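Local coordinates for PhnB protein (Bacillus cereus, PDB 3OMS) that is of unconfirmed function but, as a PhnB-like member of the glyoxalase superfamily, may act as a 3-demethylubiquinone-9 3-methyltransferase, at residues F14-G19 with M67-Y72; E22-F27 with D126-S131; E36-S41 with H56-L61. One frame throughout, in Å; residues are numbered along the deposited sequence. Where two conformers were deposited one is given.

Interaction 1: residues F14-G19 with M67-Y72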
loop_
_atom_site.group_PDB
_atom_site.type_symbol
_atom_site.label_atom_id
_atom_site.label_comp_id
_atom_site.label_asym_id
_atom_site.label_seq_id
_atom_site.Cartn_x
_atom_site.Cartn_y
_atom_site.Cartn_z
ATOM N N PHE A 14 3.139 -1.661 4.207
ATOM C CA PHE A 14 3.607 -1.239 5.521
ATOM C C PHE A 14 2.777 -0.003 5.913
ATOM O O PHE A 14 2.770 1.048 5.209
ATOM C CB PHE A 14 5.073 -0.870 5.446
ATOM C CG PHE A 14 5.760 -0.564 6.769
ATOM C CD1 PHE A 14 6.776 -1.398 7.238
ATOM C CD2 PHE A 14 5.494 0.622 7.473
ATOM C CE1 PHE A 14 7.454 -1.115 8.400
ATOM C CE2 PHE A 14 6.186 0.909 8.632
ATOM C CZ PHE A 14 7.190 0.013 9.078
ATOM N N LEU A 15 2.044 -0.141 7.018
ATOM C CA LEU A 15 1.145 0.897 7.477
ATOM C C LEU A 15 1.687 1.586 8.740
ATOM O O LEU A 15 2.010 0.935 9.742
ATOM C CB LEU A 15 -0.256 0.300 7.709
ATOM C CG LEU A 15 -1.121 -0.097 6.501
ATOM C CD1 LEU A 15 -0.572 -1.263 5.637
ATOM C CD2 LEU A 15 -2.539 -0.443 7.009
HETATM N N MSE A 16 1.784 2.928 8.688
HETATM C CA MSE A 16 2.218 3.698 9.796
HETATM C C MSE A 16 1.047 4.479 10.421
HETATM O O MSE A 16 0.507 5.419 9.804
HETATM C CB MSE A 16 3.320 4.658 9.347
HETATM C CG MSE A 16 3.904 5.498 10.464
HETATM SE SE MSE A 16 5.504 6.468 9.897
HETATM C CE MSE A 16 4.636 7.579 8.618
ATOM N N PHE A 17 0.723 4.070 11.649
ATOM C CA PHE A 17 -0.313 4.633 12.491
ATOM C C PHE A 17 0.333 5.557 13.516
ATOM O O PHE A 17 1.573 5.648 13.599
ATOM C CB PHE A 17 -1.108 3.490 13.195
ATOM C CG PHE A 17 -1.868 2.612 12.275
ATOM C CD1 PHE A 17 -3.164 2.915 11.918
ATOM C CD2 PHE A 17 -1.316 1.421 11.790
ATOM C CE1 PHE A 17 -3.893 2.054 11.055
ATOM C CE2 PHE A 17 -1.999 0.595 10.944
ATOM C CZ PHE A 17 -3.328 0.914 10.565
ATOM N N GLU A 18 -0.488 6.299 14.281
ATOM C CA GLU A 18 0.024 7.106 15.403
ATOM C C GLU A 18 -0.661 6.751 16.735
ATOM O O GLU A 18 -1.076 7.637 17.496
ATOM C CB GLU A 18 -0.095 8.629 15.103
ATOM C CG GLU A 18 0.797 9.035 13.912
ATOM C CD GLU A 18 0.786 10.509 13.570
ATOM O OE1 GLU A 18 0.026 11.294 14.191
ATOM O OE2 GLU A 18 1.593 10.860 12.678
ATOM N N GLY A 19 -0.759 5.458 17.026
ATOM C CA GLY A 19 -1.349 5.009 18.290
ATOM C C GLY A 19 -2.400 3.941 18.139
ATOM O O GLY A 19 -2.766 3.333 19.117
HETATM N N MSE A 67 2.891 -5.264 7.383
HETATM C CA MSE A 67 3.561 -4.736 8.533
HETATM C C MSE A 67 2.899 -3.448 8.988
HETATM O O MSE A 67 2.325 -2.666 8.179
HETATM C CB MSE A 67 5.024 -4.510 8.200
HETATM C CG MSE A 67 5.796 -5.771 7.974
HETATM SE SE MSE A 67 7.477 -5.385 7.091
HETATM C CE MSE A 67 8.427 -4.681 8.580
ATOM N N CYS A 68 2.987 -3.180 10.294
ATOM C CA CYS A 68 2.583 -1.856 10.801
ATOM C C CYS A 68 3.421 -1.444 11.965
ATOM O O CYS A 68 4.118 -2.253 12.580
ATOM C CB CYS A 68 1.074 -1.823 11.147
ATOM S SG CYS A 68 0.612 -2.916 12.521
ATOM N N ILE A 69 3.414 -0.128 12.218
ATOM C CA ILE A 69 3.998 0.458 13.389
ATOM C C ILE A 69 3.088 1.565 13.925
ATOM O O ILE A 69 2.241 2.061 13.186
ATOM C CB ILE A 69 5.380 1.111 13.112
ATOM C CG1 ILE A 69 5.223 2.384 12.244
ATOM C CG2 ILE A 69 6.386 0.123 12.491
ATOM C CD1 ILE A 69 6.515 3.117 11.944
ATOM N N ASP A 70 3.329 1.976 15.186
ATOM C CA ASP A 70 2.863 3.258 15.721
ATOM C C ASP A 70 4.056 4.177 15.714
ATOM O O ASP A 70 5.058 3.972 16.458
ATOM C CB ASP A 70 2.319 3.124 17.147
ATOM C CG ASP A 70 0.957 2.505 17.197
ATOM O OD1 ASP A 70 0.095 2.883 16.394
ATOM O OD2 ASP A 70 0.707 1.662 18.098
ATOM N N SER A 71 3.999 5.176 14.839
ATOM C CA SER A 71 5.061 6.162 14.758
ATOM C C SER A 71 5.351 6.891 16.101
ATOM O O SER A 71 4.443 7.403 16.742
ATOM C CB SER A 71 4.730 7.215 13.709
ATOM O OG SER A 71 5.802 8.133 13.679
ATOM N N TYR A 72 6.613 6.957 16.508
ATOM C CA TYR A 72 6.952 7.770 17.711
ATOM C C TYR A 72 7.031 9.282 17.437
ATOM O O TYR A 72 7.297 10.065 18.346
ATOM C CB TYR A 72 8.219 7.258 18.411
ATOM C CG TYR A 72 9.494 7.430 17.638
ATOM C CD1 TYR A 72 10.262 8.578 17.779
ATOM C CD2 TYR A 72 9.941 6.440 16.774
ATOM C CE1 TYR A 72 11.444 8.735 17.092
ATOM C CE2 TYR A 72 11.125 6.578 16.071
ATOM C CZ TYR A 72 11.873 7.736 16.229
ATOM O OH TYR A 72 13.055 7.904 15.545
HETATM O O HOH W 1 -1.475 0.314 18.861
#
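The ring of Phe14 lies between Met67 and Ile69, touching Met67 with CD1 and CE1 and Ile69 with CE2 and CZ. CG stands anti to the backbone N (chi1 -173°), and the ring leans over the neighbouring strand, bringing CD1 to 3.7 Å from Met67 CB and CZ to 3.5 Å from Ile69 CG2. Met67, present as selenomethionine, bends at chi3 and brings SE to the edge of the Phe14 ring, 5.3 Å from its centroid, a Met-aromatic contact. Ile69 sets CD1 in the plane of the same ring, and its CG1 branch runs alongside Met16, with CG1 3.8 Å from Met16 CG; the two side chains point the same way. On the face of Leu15, Cys68, Phe17 and Asp70, the Phe17 ring offers its edge to Cys68 CB, 3.9 Å from CE2.

Underneath runs a parallel ladder. Leu15 N donates to Met67 O and Phe17 N to Ile69 O, while Ile69 N and Ser71 N donate to Leu15 O and Phe17 O, respectively. The segment axes are 4.5 Å apart at an angle of 16°. Beyond the last pair, Asp70 OD1 accepts from Gly19 N at 2.8 Å, met 65° out of the carboxylate plane; Ala21 N is a second donor, so one oxygen ties down the turn leading into helix 21-29.

This parallel pairing closes a beta-alpha-beta-beta-beta module of the glyoxalase fold. Strand 54-61 flanks 64-70, helix 21-29 packs on Phe17 and Cys68, and Phe14 and Leu15 pair antiparallel with a strand of the second subunit, extending the sheet across the interface.

Interaction 2: residues E22-F27 with D126-S131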
loop_
_atom_site.group_PDB
_atom_site.type_symbol
_atom_site.label_atom_id
_atom_site.label_comp_id
_atom_site.label_asym_id
_atom_site.label_seq_id
_atom_site.Cartn_x
_atom_site.Cartn_y
_atom_site.Cartn_z
ATOM N N GLU A 22 -2.301 -1.479 16.880
ATOM C CA GLU A 22 -2.688 -2.760 17.447
ATOM C C GLU A 22 -4.199 -2.952 17.289
ATOM O O GLU A 22 -4.649 -4.030 16.859
ATOM C CB GLU A 22 -2.262 -2.892 18.898
ATOM C CG GLU A 22 -2.590 -4.325 19.449
ATOM C CD GLU A 22 -1.913 -4.669 20.741
ATOM O OE1 GLU A 22 -1.129 -3.841 21.281
ATOM O OE2 GLU A 22 -2.152 -5.803 21.225
ATOM N N GLU A 23 -4.984 -1.910 17.622
ATOM C CA GLU A 23 -6.421 -1.982 17.429
ATOM C C GLU A 23 -6.763 -2.262 15.956
ATOM O O GLU A 23 -7.649 -3.058 15.643
ATOM C CB GLU A 23 -7.070 -0.671 17.887
ATOM C CG GLU A 23 -8.597 -0.633 17.854
ATOM C CD GLU A 23 -9.079 0.821 18.049
ATOM O OE1 GLU A 23 -8.838 1.370 19.131
ATOM O OE2 GLU A 23 -9.607 1.415 17.115
ATOM N N ALA A 24 -6.054 -1.590 15.057
ATOM C CA ALA A 24 -6.320 -1.698 13.629
ATOM C C ALA A 24 -6.042 -3.081 13.133
ATOM O O ALA A 24 -6.876 -3.702 12.436
ATOM C CB ALA A 24 -5.460 -0.660 12.842
HETATM N N MSE A 25 -4.892 -3.627 13.556
HETATM C CA MSE A 25 -4.531 -4.984 13.207
HETATM C C MSE A 25 -5.513 -6.022 13.713
HETATM O O MSE A 25 -5.899 -6.949 12.995
HETATM C CB MSE A 25 -3.141 -5.286 13.795
HETATM C CG MSE A 25 -2.496 -6.482 13.356
HETATM SE SE MSE A 25 -0.537 -6.243 13.788
HETATM C CE MSE A 25 -0.744 -5.940 15.732
ATOM N N ASN A 26 -5.914 -5.888 14.970
ATOM C CA ASN A 26 -6.931 -6.785 15.509
ATOM C C ASN A 26 -8.229 -6.714 14.694
ATOM O O ASN A 26 -8.872 -7.741 14.425
ATOM C CB ASN A 26 -7.137 -6.530 17.022
ATOM C CG ASN A 26 -6.039 -7.216 17.871
ATOM O OD1 ASN A 26 -6.023 -8.413 17.993
ATOM N ND2 ASN A 26 -5.139 -6.462 18.404
ATOM N N PHE A 27 -8.589 -5.512 14.262
ATOM C CA PHE A 27 -9.786 -5.312 13.427
ATOM C C PHE A 27 -9.618 -5.969 12.086
ATOM O O PHE A 27 -10.464 -6.781 11.689
ATOM C CB PHE A 27 -10.053 -3.813 13.271
ATOM C CG PHE A 27 -11.214 -3.481 12.363
ATOM C CD1 PHE A 27 -12.470 -4.026 12.581
ATOM C CD2 PHE A 27 -11.051 -2.560 11.339
ATOM C CE1 PHE A 27 -13.563 -3.668 11.767
ATOM C CE2 PHE A 27 -12.115 -2.190 10.536
ATOM C CZ PHE A 27 -13.361 -2.739 10.738
ATOM N N ASP A 126 -11.524 3.558 5.909
ATOM C CA ASP A 126 -11.995 3.030 7.179
ATOM C C ASP A 126 -11.801 4.069 8.307
ATOM O O ASP A 126 -11.332 5.207 8.090
ATOM C CB ASP A 126 -11.359 1.660 7.452
ATOM C CG ASP A 126 -9.876 1.750 7.748
ATOM O OD1 ASP A 126 -9.428 2.889 8.061
ATOM O OD2 ASP A 126 -9.210 0.677 7.705
ATOM N N LYS A 127 -12.195 3.698 9.507
ATOM C CA LYS A 127 -12.146 4.602 10.649
ATOM C C LYS A 127 -10.724 5.093 10.949
ATOM O O LYS A 127 -10.548 6.040 11.707
ATOM C CB LYS A 127 -12.742 3.952 11.902
ATOM C CG LYS A 127 -11.966 2.777 12.512
ATOM C CD LYS A 127 -12.635 2.223 13.759
ATOM C CE LYS A 127 -13.871 1.354 13.453
ATOM N NZ LYS A 127 -13.698 0.032 12.761
ATOM N N TYR A 128 -9.717 4.376 10.454
ATOM C CA TYR A 128 -8.326 4.781 10.656
ATOM C C TYR A 128 -7.809 5.646 9.534
ATOM O O TYR A 128 -6.672 6.109 9.592
ATOM C CB TYR A 128 -7.441 3.514 10.849
ATOM C CG TYR A 128 -7.951 2.594 11.932
ATOM C CD1 TYR A 128 -7.829 2.940 13.272
ATOM C CD2 TYR A 128 -8.621 1.409 11.622
ATOM C CE1 TYR A 128 -8.336 2.137 14.271
ATOM C CE2 TYR A 128 -9.108 0.626 12.590
ATOM C CZ TYR A 128 -8.973 0.982 13.921
ATOM O OH TYR A 128 -9.498 0.176 14.905
ATOM N N GLY A 129 -8.594 5.805 8.466
ATOM C CA GLY A 129 -8.201 6.548 7.309
ATOM C C GLY A 129 -7.610 5.719 6.171
ATOM O O GLY A 129 -7.315 6.273 5.093
ATOM N N VAL A 130 -7.487 4.414 6.374
ATOM C CA VAL A 130 -6.936 3.503 5.370
ATOM C C VAL A 130 -7.964 3.247 4.265
ATOM O O VAL A 130 -9.153 3.011 4.567
ATOM C CB VAL A 130 -6.508 2.151 5.970
ATOM C CG1 VAL A 130 -6.074 1.141 4.819
ATOM C CG2 VAL A 130 -5.370 2.382 6.948
ATOM N N SER A 131 -7.542 3.389 3.004
ATOM C CA SER A 131 -8.482 3.309 1.861
ATOM C C SER A 131 -8.568 1.873 1.324
ATOM O O SER A 131 -7.524 1.213 0.985
ATOM C CB SER A 131 -8.033 4.227 0.764
ATOM O OG SER A 131 -9.066 4.547 -0.152
#
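Tyr128 reaches the helix with its hydroxyl, which donates to Glu23; OH and OE2 are 2.5 Å apart, a short bond. The oxygen uses its anti lone pair, the one away from OE1, and the carboxylate and ring planes stand 53° apart.

Ring contacts are the second kind. Ala24 CB sits over the centre of the Tyr128 ring, 3.9 Å from the centroid and 10° off the normal, a clear CH-pi geometry, while Lys127 CG lies over the opposite face. Phe27 CD2 touches the Tyr128 edge, 3.9 Å from CE2. The lysine then bends at both outer torsions and sets NZ over the face of Phe27, 3.6 Å from the ring centroid and 21° off its normal, a cation-pi contact.

Hydrogen bonds within the presenting loop, both backbone and to the Asp126 carboxylate, shape it. Residues Asp126 to Gly129 form a type I turn, closed by Gly129 N to Asp126 O at 2.8 Å. Asp126 OD1 accepts from Tyr128 N at 2.8 Å, an Asx turn, and from Val130 N, the two donors approaching from opposite faces of the carboxylate.

Asp126 OD2 is hydrogen-bonded to Tyr28 OH of helix 21-29 and to Trp132 NE1 of strand 131-136. That helix turns its other side, through Met25, onto strands 37-42 and 54-61, whereas the loop joins strands 121-125 and 131-136 of the second sheet; Tyr128 also packs on Phe17 of strand 11-17.

Interaction 3: residues E36-S41 with H56-L61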
loop_
_atom_site.group_PDB
_atom_site.type_symbol
_atom_site.label_atom_id
_atom_site.label_comp_id
_atom_site.label_asym_id
_atom_site.label_seq_id
_atom_site.Cartn_x
_atom_site.Cartn_y
_atom_site.Cartn_z
ATOM N N GLU A 36 -3.949 -13.516 10.725
ATOM C CA GLU A 36 -3.585 -13.471 12.145
ATOM C C GLU A 36 -2.417 -12.570 12.416
ATOM O O GLU A 36 -1.608 -12.262 11.526
ATOM C CB GLU A 36 -3.267 -14.884 12.643
ATOM C CG GLU A 36 -2.533 -15.685 11.682
ATOM C CD GLU A 36 -2.627 -17.189 11.944
ATOM O OE1 GLU A 36 -3.593 -17.694 12.556
ATOM O OE2 GLU A 36 -1.733 -17.897 11.494
ATOM N N ILE A 37 -2.324 -12.152 13.659
ATOM C CA ILE A 37 -1.141 -11.472 14.115
ATOM C C ILE A 37 -0.014 -12.492 14.221
ATOM O O ILE A 37 -0.221 -13.582 14.717
ATOM C CB ILE A 37 -1.362 -10.716 15.430
ATOM C CG1 ILE A 37 -2.413 -9.582 15.176
ATOM C CG2 ILE A 37 -0.051 -10.079 15.882
ATOM C CD1 ILE A 37 -2.916 -8.942 16.393
ATOM N N VAL A 38 1.120 -12.157 13.609
ATOM C CA VAL A 38 2.326 -13.003 13.605
ATOM C C VAL A 38 3.277 -12.637 14.756
ATOM O O VAL A 38 3.735 -13.511 15.522
ATOM C CB VAL A 38 3.082 -12.955 12.221
ATOM C CG1 VAL A 38 4.418 -13.707 12.320
ATOM C CG2 VAL A 38 2.202 -13.604 11.120
ATOM N N SER A 39 3.607 -11.346 14.836
ATOM C CA SER A 39 4.558 -10.832 15.826
ATOM C C SER A 39 4.190 -9.421 16.199
ATOM O O SER A 39 3.654 -8.668 15.363
ATOM C CB SER A 39 5.994 -10.866 15.298
ATOM O OG SER A 39 6.169 -10.100 14.118
ATOM N N ILE A 40 4.473 -9.038 17.436
ATOM C CA ILE A 40 4.178 -7.653 17.863
ATOM C C ILE A 40 5.129 -7.281 18.977
ATOM O O ILE A 40 5.299 -8.060 19.935
ATOM C CB ILE A 40 2.694 -7.498 18.325
ATOM C CG1 ILE A 40 2.421 -6.076 18.872
ATOM C CG2 ILE A 40 2.348 -8.567 19.410
ATOM C CD1 ILE A 40 0.938 -5.713 18.991
ATOM N N SER A 41 5.817 -6.146 18.842
ATOM C CA SER A 41 6.596 -5.597 19.961
ATOM C C SER A 41 6.075 -4.197 20.271
ATOM O O SER A 41 5.671 -3.457 19.364
ATOM C CB SER A 41 8.091 -5.564 19.652
ATOM O OG SER A 41 8.298 -5.003 18.376
ATOM N N HIS A 56 6.927 -2.467 16.247
ATOM C CA HIS A 56 6.755 -3.106 14.952
ATOM C C HIS A 56 5.824 -4.291 15.152
ATOM O O HIS A 56 5.860 -4.916 16.215
ATOM C CB HIS A 56 8.107 -3.528 14.345
ATOM C CG HIS A 56 8.893 -4.501 15.176
ATOM N ND1 HIS A 56 8.633 -5.857 15.180
ATOM C CD2 HIS A 56 9.953 -4.320 16.000
ATOM C CE1 HIS A 56 9.487 -6.464 15.987
ATOM N NE2 HIS A 56 10.299 -5.555 16.496
ATOM N N ALA A 57 5.006 -4.569 14.145
ATOM C CA ALA A 57 4.147 -5.759 14.128
ATOM C C ALA A 57 3.994 -6.271 12.703
ATOM O O ALA A 57 3.967 -5.472 11.736
ATOM C CB ALA A 57 2.765 -5.448 14.748
ATOM N N THR A 58 3.900 -7.601 12.579
ATOM C CA THR A 58 3.649 -8.291 11.309
ATOM C C THR A 58 2.383 -9.076 11.472
ATOM O O THR A 58 2.160 -9.703 12.498
ATOM C CB THR A 58 4.781 -9.232 10.928
ATOM O OG1 THR A 58 5.967 -8.463 10.725
ATOM C CG2 THR A 58 4.449 -10.115 9.667
ATOM N N PHE A 59 1.515 -9.013 10.461
ATOM C CA PHE A 59 0.276 -9.785 10.464
ATOM C C PHE A 59 -0.027 -10.242 9.080
ATOM O O PHE A 59 0.499 -9.678 8.106
ATOM C CB PHE A 59 -0.891 -8.968 11.008
ATOM C CG PHE A 59 -1.204 -7.723 10.242
ATOM C CD1 PHE A 59 -2.389 -7.620 9.475
ATOM C CD2 PHE A 59 -0.394 -6.577 10.372
ATOM C CE1 PHE A 59 -2.716 -6.431 8.814
ATOM C CE2 PHE A 59 -0.718 -5.396 9.669
ATOM C CZ PHE A 59 -1.883 -5.329 8.896
ATOM N N THR A 60 -0.900 -11.241 8.954
ATOM C CA THR A 60 -1.302 -11.694 7.639
ATOM C C THR A 60 -2.783 -11.312 7.387
ATOM O O THR A 60 -3.587 -11.231 8.312
ATOM C CB THR A 60 -1.140 -13.187 7.472
ATOM O OG1 THR A 60 -1.905 -13.858 8.502
ATOM C CG2 THR A 60 0.328 -13.588 7.505
ATOM N N LEU A 61 -3.093 -11.027 6.120
ATOM C CA LEU A 61 -4.450 -10.963 5.642
ATOM C C LEU A 61 -4.564 -11.969 4.512
ATOM O O LEU A 61 -3.874 -11.871 3.474
ATOM C CB LEU A 61 -4.784 -9.533 5.202
ATOM C CG LEU A 61 -4.704 -8.375 6.219
ATOM C CD1 LEU A 61 -5.021 -7.024 5.545
ATOM C CD2 LEU A 61 -5.600 -8.600 7.490
HETATM O O HOH W 2 7.094 -7.690 14.326
#
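Val38 and Ser39 both direct their N-H groups at one acceptor, Thr58 O, at 2.9 and 3.2 Å respectively. They arrive from the same face of its carbonyl plane, each tilted by about 20°. Beyond this pair, Thr58 N donates back to Ser39 O at 3.0 Å, and Ser41 N makes a nearly straight bond to His56 O. At the far end Thr60 grips Glu36 twice: its N donates to Glu36 O, and its OG1 accepts from Glu36 N at 3.0 Å. That hydroxyl can do so because chi1 of 57° places it between the backbone N and the carbonyl carbon.

Two residues opposite one make a classic beta bulge, and the register slips by one between the non-hydrogen-bonded pair Ile37 with Phe59 and the hydrogen-bonded pair Ser39 with Thr58. The strands otherwise run antiparallel at 177°, forming the hairpin of the N-terminal four-stranded sheet, strand order 1-4-3-2, with 37-42 as its outermost strand within the chain.

Ile40 CB rests 4.1 Å from Ala57 CB on the face toward the helix. At the bulge the Val38 and Thr60 side chains cross at about a right angle, Val38 CG2 to Thr60 CG2 4.1 Å. Ser41 OG lies over the His56 ring, but both residues have alternate conformers and that close approach is doubtful.

Further out, Met25 of helix 21-29 packs on Ala57 and Phe59, and Ile37 and Ile40 lie against Asn26 and Glu22. Strand 64-70 holds the other edge of 54-61 through Cys68 and Phe66.

Interactions 1 and 3 belong to one four-stranded sheet, their centres about 12 Å apart, and meet where strands 64-70 and 54-61 adjoin: Cys68 N lies 2.9 Å from Ala57 O, a probable hydrogen bond. Interaction 2 is centred about 11 Å from interaction 1 and 14 Å from interaction 3, and its helix 21-29 lies on that sheet; Met25 SE is 3.7 Å from Cys68 SG and 3.4 Å from Phe59 CD2. Along the chain, interaction 3 is nested within the loops closed by both others, whereas 1 and 2 interleave. Interactions 1 and 3 thus bond together the N-terminal module, and interaction 2 ties its helix to the loop at 126-131 in the C-terminal one.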